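Local coordinates for protein phosphoglycerate oxidoreductase (Rhizobium etli, PDB 4HY3) that probably works as an NAD-dependent dehydrogenase of the D-2-hydroxyacid family, perhaps reducing hydroxypyruvate or glyoxylate, at residues R172-A175 with G176-I179; L224-V227 with L228-D232. One frame throughout, in Å; residues are numbered along the deposited sequence.

Contact 1: residues R172-A175 with G176-I179; sequences RLIA and GSEI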
ATOM      1  N   ARG A 172      -7.225 -14.668  19.219  1.00 58.08           N
ATOM      2  CA  ARG A 172      -6.162 -14.759  18.226  1.00 55.98           C
ATOM      3  C   ARG A 172      -6.288 -13.618  17.217  1.00 54.99           C
ATOM      4  O   ARG A 172      -7.403 -13.242  16.832  1.00 57.07           O
ATOM      5  CB  ARG A 172      -6.291 -16.073  17.477  1.00 63.15           C
ATOM      6  CG  ARG A 172      -5.057 -16.439  16.687  1.00 69.70           C
ATOM      7  CD  ARG A 172      -5.427 -16.717  15.248  1.00 67.59           C
ATOM      8  NE  ARG A 172      -4.297 -16.348  14.414  1.00 71.90           N
ATOM      9  CZ  ARG A 172      -3.484 -17.221  13.843  1.00 71.53           C
ATOM     10  NH1 ARG A 172      -3.713 -18.519  14.001  1.00 70.06           N
ATOM     11  NH2 ARG A 172      -2.465 -16.790  13.104  1.00 69.67           N
ATOM     12  N   LEU A 173      -5.150 -13.070  16.794  1.00 50.29           N
ATOM     13  CA  LEU A 173      -5.121 -12.004  15.812  1.00 47.72           C
ATOM     14  C   LEU A 173      -5.173 -12.576  14.415  1.00 50.36           C
ATOM     15  O   LEU A 173      -4.755 -13.707  14.194  1.00 52.57           O
ATOM     16  CB  LEU A 173      -3.842 -11.194  15.897  1.00 46.75           C
ATOM     17  CG  LEU A 173      -3.206 -10.790  17.206  1.00 48.15           C
ATOM     18  CD1 LEU A 173      -2.326 -11.930  17.700  1.00 50.43           C
ATOM     19  CD2 LEU A 173      -2.367  -9.551  16.946  1.00 50.44           C
ATOM     20  N   ILE A 174      -5.663 -11.773  13.466  1.00 49.23           N
ATOM     21  CA  ILE A 174      -5.608 -12.129  12.059  1.00 45.11           C
ATOM     22  C   ILE A 174      -4.285 -11.696  11.429  1.00 43.29           C
ATOM     23  O   ILE A 174      -3.860 -12.269  10.445  1.00 42.69           O
ATOM     24  CB  ILE A 174      -6.841 -11.593  11.299  1.00 43.83           C
ATOM     25  CG1 ILE A 174      -8.060 -12.394  11.708  1.00 43.36           C
ATOM     26  CG2 ILE A 174      -6.684 -11.693   9.786  1.00 42.43           C
ATOM     27  CD1 ILE A 174      -9.273 -12.124  10.862  1.00 43.41           C
ATOM     28  N   ALA A 175      -3.621 -10.700  11.998  1.00 46.80           N
ATOM     29  CA  ALA A 175      -2.382 -10.198  11.396  1.00 47.52           C
ATOM     30  C   ALA A 175      -1.325 -11.300  11.320  1.00 49.03           C
ATOM     31  O   ALA A 175      -0.613 -11.403  10.317  1.00 51.44           O
ATOM     32  CB  ALA A 175      -1.869  -8.968  12.124  1.00 47.44           C
ATOM     33  N   GLY A 176      -1.252 -12.127  12.364  1.00 49.55           N
ATOM     34  CA  GLY A 176      -0.574 -13.446  12.322  1.00 54.98           C
ATOM     35  C   GLY A 176       0.190 -13.874  11.058  1.00 52.57           C
ATOM     36  O   GLY A 176       1.287 -13.378  10.822  1.00 58.46           O
ATOM     37  N   SER A 177      -0.326 -14.770  10.217  1.00 48.50           N
ATOM     38  CA  SER A 177      -1.625 -15.413  10.249  1.00 47.32           C
ATOM     39  C   SER A 177      -1.737 -16.072   8.896  1.00 46.24           C
ATOM     40  O   SER A 177      -1.299 -15.504   7.883  1.00 45.26           O
ATOM     41  CB  SER A 177      -2.747 -14.407  10.345  1.00 51.96           C
ATOM     42  OG  SER A 177      -4.005 -15.053  10.496  1.00 58.44           O
ATOM     43  N   GLU A 178      -2.330 -17.256   8.860  1.00 43.70           N
ATOM     44  CA  GLU A 178      -2.433 -17.984   7.604  1.00 44.73           C
ATOM     45  C   GLU A 178      -3.840 -17.920   7.012  1.00 41.98           C
ATOM     46  O   GLU A 178      -4.784 -18.546   7.554  1.00 36.63           O
ATOM     47  CB  GLU A 178      -2.007 -19.440   7.793  1.00 54.24           C
ATOM     48  CG  GLU A 178      -0.585 -19.648   8.325  1.00 59.64           C
ATOM     49  CD  GLU A 178       0.380 -20.057   7.234  1.00 59.83           C
ATOM     50  OE1 GLU A 178       0.386 -19.385   6.180  1.00 63.18           O
ATOM     51  OE2 GLU A 178       1.126 -21.042   7.435  1.00 56.20           O
ATOM     52  N   ILE A 179      -3.977 -17.169   5.903  1.00 37.61           N
ATOM     53  CA  ILE A 179      -5.270 -17.104   5.186  1.00 34.53           C
ATOM     54  C   ILE A 179      -5.301 -17.856   3.877  1.00 31.94           C
ATOM     55  O   ILE A 179      -4.438 -17.662   3.018  1.00 31.22           O
ATOM     56  CB  ILE A 179      -5.731 -15.672   4.868  1.00 32.72           C
ATOM     57  CG1 ILE A 179      -5.920 -14.874   6.151  1.00 32.55           C
ATOM     58  CG2 ILE A 179      -7.035 -15.717   4.083  1.00 31.75           C
ATOM     59  CD1 ILE A 179      -5.700 -13.389   5.978  1.00 32.69           C
TER

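Contact 2: residues L224-V227 with L228-D232; sequences LEDV and LTKSD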
ATOM      1  N   LEU A 224      -5.364 -26.930  -3.474  1.00 50.16           N
ATOM      2  CA  LEU A 224      -6.557 -26.904  -2.647  1.00 48.96           C
ATOM      3  C   LEU A 224      -6.215 -27.448  -1.296  1.00 51.10           C
ATOM      4  O   LEU A 224      -6.744 -26.993  -0.296  1.00 50.69           O
ATOM      5  CB  LEU A 224      -7.631 -27.784  -3.258  1.00 48.96           C
ATOM      6  CG  LEU A 224      -9.131 -27.524  -3.090  1.00 48.68           C
ATOM      7  CD1 LEU A 224      -9.829 -28.412  -4.103  1.00 52.60           C
ATOM      8  CD2 LEU A 224      -9.700 -27.780  -1.705  1.00 45.43           C
ATOM      9  N   GLU A 225      -5.314 -28.431  -1.295  1.00 61.74           N
ATOM     10  CA  GLU A 225      -4.888 -29.146  -0.086  1.00 58.00           C
ATOM     11  C   GLU A 225      -4.064 -28.223   0.833  1.00 51.32           C
ATOM     12  O   GLU A 225      -4.377 -28.103   2.021  1.00 45.57           O
ATOM     13  CB  GLU A 225      -4.165 -30.456  -0.457  1.00 60.52           C
ATOM     14  CG  GLU A 225      -4.689 -31.124  -1.740  1.00 73.71           C
ATOM     15  CD  GLU A 225      -6.159 -31.585  -1.685  1.00 78.35           C
ATOM     16  OE1 GLU A 225      -6.634 -31.990  -0.598  1.00 85.43           O
ATOM     17  OE2 GLU A 225      -6.843 -31.568  -2.742  1.00 68.00           O
ATOM     18  N   ASP A 226      -3.069 -27.531   0.280  1.00 47.09           N
ATOM     19  CA  ASP A 226      -2.397 -26.441   1.030  1.00 51.69           C
ATOM     20  C   ASP A 226      -3.362 -25.430   1.663  1.00 49.68           C
ATOM     21  O   ASP A 226      -3.212 -25.088   2.834  1.00 49.83           O
ATOM     22  CB  ASP A 226      -1.417 -25.659   0.146  1.00 52.96           C
ATOM     23  CG  ASP A 226      -0.246 -26.493  -0.303  1.00 56.89           C
ATOM     24  OD1 ASP A 226       0.304 -26.222  -1.394  1.00 55.63           O
ATOM     25  OD2 ASP A 226       0.124 -27.427   0.432  1.00 61.93           O
ATOM     26  N   VAL A 227      -4.324 -24.940   0.872  1.00 47.02           N
ATOM     27  CA  VAL A 227      -5.266 -23.903   1.289  1.00 44.38           C
ATOM     28  C   VAL A 227      -6.122 -24.469   2.405  1.00 47.15           C
ATOM     29  O   VAL A 227      -6.400 -23.806   3.420  1.00 48.65           O
ATOM     30  CB  VAL A 227      -6.168 -23.453   0.111  1.00 41.79           C
ATOM     31  CG1 VAL A 227      -7.383 -22.656   0.580  1.00 36.73           C
ATOM     32  CG2 VAL A 227      -5.368 -22.641  -0.889  1.00 44.03           C
ATOM     33  N   LEU A 228      -6.505 -25.721   2.211  1.00 47.06           N
ATOM     34  CA  LEU A 228      -7.443 -26.391   3.071  1.00 48.12           C
ATOM     35  C   LEU A 228      -6.757 -26.794   4.378  1.00 49.57           C
ATOM     36  O   LEU A 228      -7.414 -26.955   5.413  1.00 48.71           O
ATOM     37  CB  LEU A 228      -7.973 -27.609   2.323  1.00 48.36           C
ATOM     38  CG  LEU A 228      -9.337 -28.179   2.684  1.00 55.67           C
ATOM     39  CD1 LEU A 228      -9.893 -29.045   1.556  1.00 55.16           C
ATOM     40  CD2 LEU A 228      -9.236 -28.992   3.965  1.00 57.25           C
ATOM     41  N   THR A 229      -5.431 -26.905   4.331  1.00 47.70           N
ATOM     42  CA  THR A 229      -4.693 -27.615   5.363  1.00 48.72           C
ATOM     43  C   THR A 229      -3.761 -26.764   6.199  1.00 51.25           C
ATOM     44  O   THR A 229      -3.802 -26.836   7.431  1.00 63.58           O
ATOM     45  CB  THR A 229      -4.005 -28.873   4.766  1.00 48.76           C
ATOM     46  OG1 THR A 229      -4.790 -30.027   5.107  1.00 43.85           O
ATOM     47  CG2 THR A 229      -2.540 -29.046   5.234  1.00 45.14           C
ATOM     48  N   LYS A 230      -2.935 -25.965   5.533  1.00 48.47           N
ATOM     49  CA  LYS A 230      -1.976 -25.074   6.190  1.00 47.39           C
ATOM     50  C   LYS A 230      -2.576 -23.694   6.473  1.00 46.33           C
ATOM     51  O   LYS A 230      -1.891 -22.675   6.323  1.00 40.44           O
ATOM     52  CB  LYS A 230      -0.756 -24.916   5.291  1.00 48.15           C
ATOM     53  CG  LYS A 230      -0.512 -26.165   4.464  1.00 51.08           C
ATOM     54  CD  LYS A 230       0.832 -26.194   3.771  1.00 49.97           C
ATOM     55  CE  LYS A 230       1.221 -27.640   3.562  1.00 50.73           C
ATOM     56  NZ  LYS A 230       1.855 -27.839   2.237  1.00 55.50           N
ATOM     57  N   SER A 231      -3.852 -23.661   6.876  1.00 45.96           N
ATOM     58  CA  SER A 231      -4.557 -22.377   6.994  1.00 47.19           C
ATOM     59  C   SER A 231      -5.401 -22.200   8.266  1.00 48.51           C
ATOM     60  O   SER A 231      -6.111 -23.118   8.699  1.00 49.07           O
ATOM     61  CB  SER A 231      -5.390 -22.084   5.728  1.00 44.61           C
ATOM     62  OG  SER A 231      -4.618 -21.465   4.714  1.00 37.91           O
ATOM     63  N   ASP A 232      -5.306 -21.008   8.854  1.00 46.90           N
ATOM     64  CA  ASP A 232      -6.088 -20.669  10.029  1.00 46.46           C
ATOM     65  C   ASP A 232      -7.416 -20.051   9.643  1.00 45.97           C
ATOM     66  O   ASP A 232      -8.415 -20.228  10.351  1.00 45.71           O
ATOM     67  CB  ASP A 232      -5.312 -19.726  10.931  1.00 52.47           C
ATOM     68  CG  ASP A 232      -4.041 -20.356  11.474  1.00 56.58           C
ATOM     69  OD1 ASP A 232      -4.137 -21.366  12.230  1.00 61.90           O
ATOM     70  OD2 ASP A 232      -2.952 -19.826  11.151  1.00 53.67           O
TER

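Contact 1: residues R172-A175 with G176-I179
Where Arg-172 approaches Ser-177 the backbone bends through Ala-175 and Gly-176, the chain directions of 172-175 and 176-179 lying about 80° apart, and the peptide bond entering Ser-177 is modelled as cis. The CG of Arg-172 stands trans to the backbone N (chi1 -165°), and bends at chi2 and chi3 turn the chain forward alongside Leu-173. NE then donates to Leu-173 O at 2.7 Å, with an N-H...O angle of 148°; the acceptor lies in the guanidinium plane, and NE meets it nearly along the C=O axis. This bond helps fix the rotation of the flat group, whose NH2 reaches to 3.3 Å from Ser-177 CA. Gly-176 presents its CA to the guanidinium edge, NH2 to CA being 3.9 Å, and glycine suits this position because a CB would probably collide with NH2. Ser-177 OG also sits near NH2, 3.5 Å away, but the angle is too poor for a hydrogen bond. On the apolar side, Ile-174 CG2 meets Ile-179 CD1 at 4.3 Å, and Phe-233 and Phe-235 of the neighbouring strand 233-236 extend this buried packing. Glu-136 of the second subunit accepts the backbone N-H groups of Ile-174 and Ala-175, so the loop also belongs to a subunit interface. An alanine in place of Arg-172 removes the guanidinium, which would probably leave the Leu-173 carbonyl without this donor and Asp-232 without a weak ionic partner. The chemistry is thus divided: an arginine tied to the carbonyl of the following residue lies against the polar bend, while branched aliphatic groups lead into strand 178-182, which is consistent with the first strand of a Rossmann-type nucleotide-binding domain.

Contact 2: residues L224-V227 with L228-D232
Asp-226 and Lys-230, one helical turn apart, are joined through both their side chains and their backbones at the end of helix 224-229. The two side chains lie side by side and point the same way, and Lys-230 NZ forms a salt bridge to Asp-226 OD2 at 2.5 Å. The ammonium comes from above the carboxylate plane, 42° out of it. A bend at chi4 turns the end of the otherwise extended lysine chain to bring NZ there. The other carboxylate oxygen, OD1, is hydrogen-bonded to Ser-223 OG, so both oxygens have partners. Asp-226 O is also used twice: it accepts Lys-230 N at 2.9 Å and, more weakly, Thr-229 N at 3.2 Å. Such sharing of one carbonyl by i+3 and i+4 donors suits a chain leaving its helix, and Lys-230 is the first residue beyond it to abandon helical backbone angles. Two residues earlier in the helix, Leu-228 N donates to Leu-224 O at 2.8 Å. The polar end of Thr-229 looks elsewhere, its OG1 bonding to Ser-255 O. An acid early in the short helix and a base at its end also suit the helix dipole, which probably favours the pair. Val-227 and Leu-228 are buried, and Leu-224, at the margin, meets Leu-228 (CD2 to CD1 3.5 Å), the two leucines crossing at a slant. Both rest on Leu-248, while Val-227 packs on Arg-203 and Phe-205, so the helix lies against strand 201-205 on one side and the loop 255-256 on another, just before strand 233-236.

Overall arrangement
Following the chain from its N terminus, contact 1 comes first, bending the loop after helix 151-158 into strand 178-182. The chain then passes through helix 186-195, strand 201-205, helix 211-216 and strand 220-221 before contact 2 ends helix 224-229 and turns toward strand 233-236. The two lie in series, neither enclosing nor crossing the other, with centres about 14 Å apart. They nevertheless meet directly, because strands 178-182 and 233-236 are parallel neighbours in the seven-stranded sheet: Glu-178 O probably accepts Asp-232 N, and Arg-172 pairs weakly with Asp-232. Together the contacts mark the starts of two adjacent central strands of the NAD-binding domain.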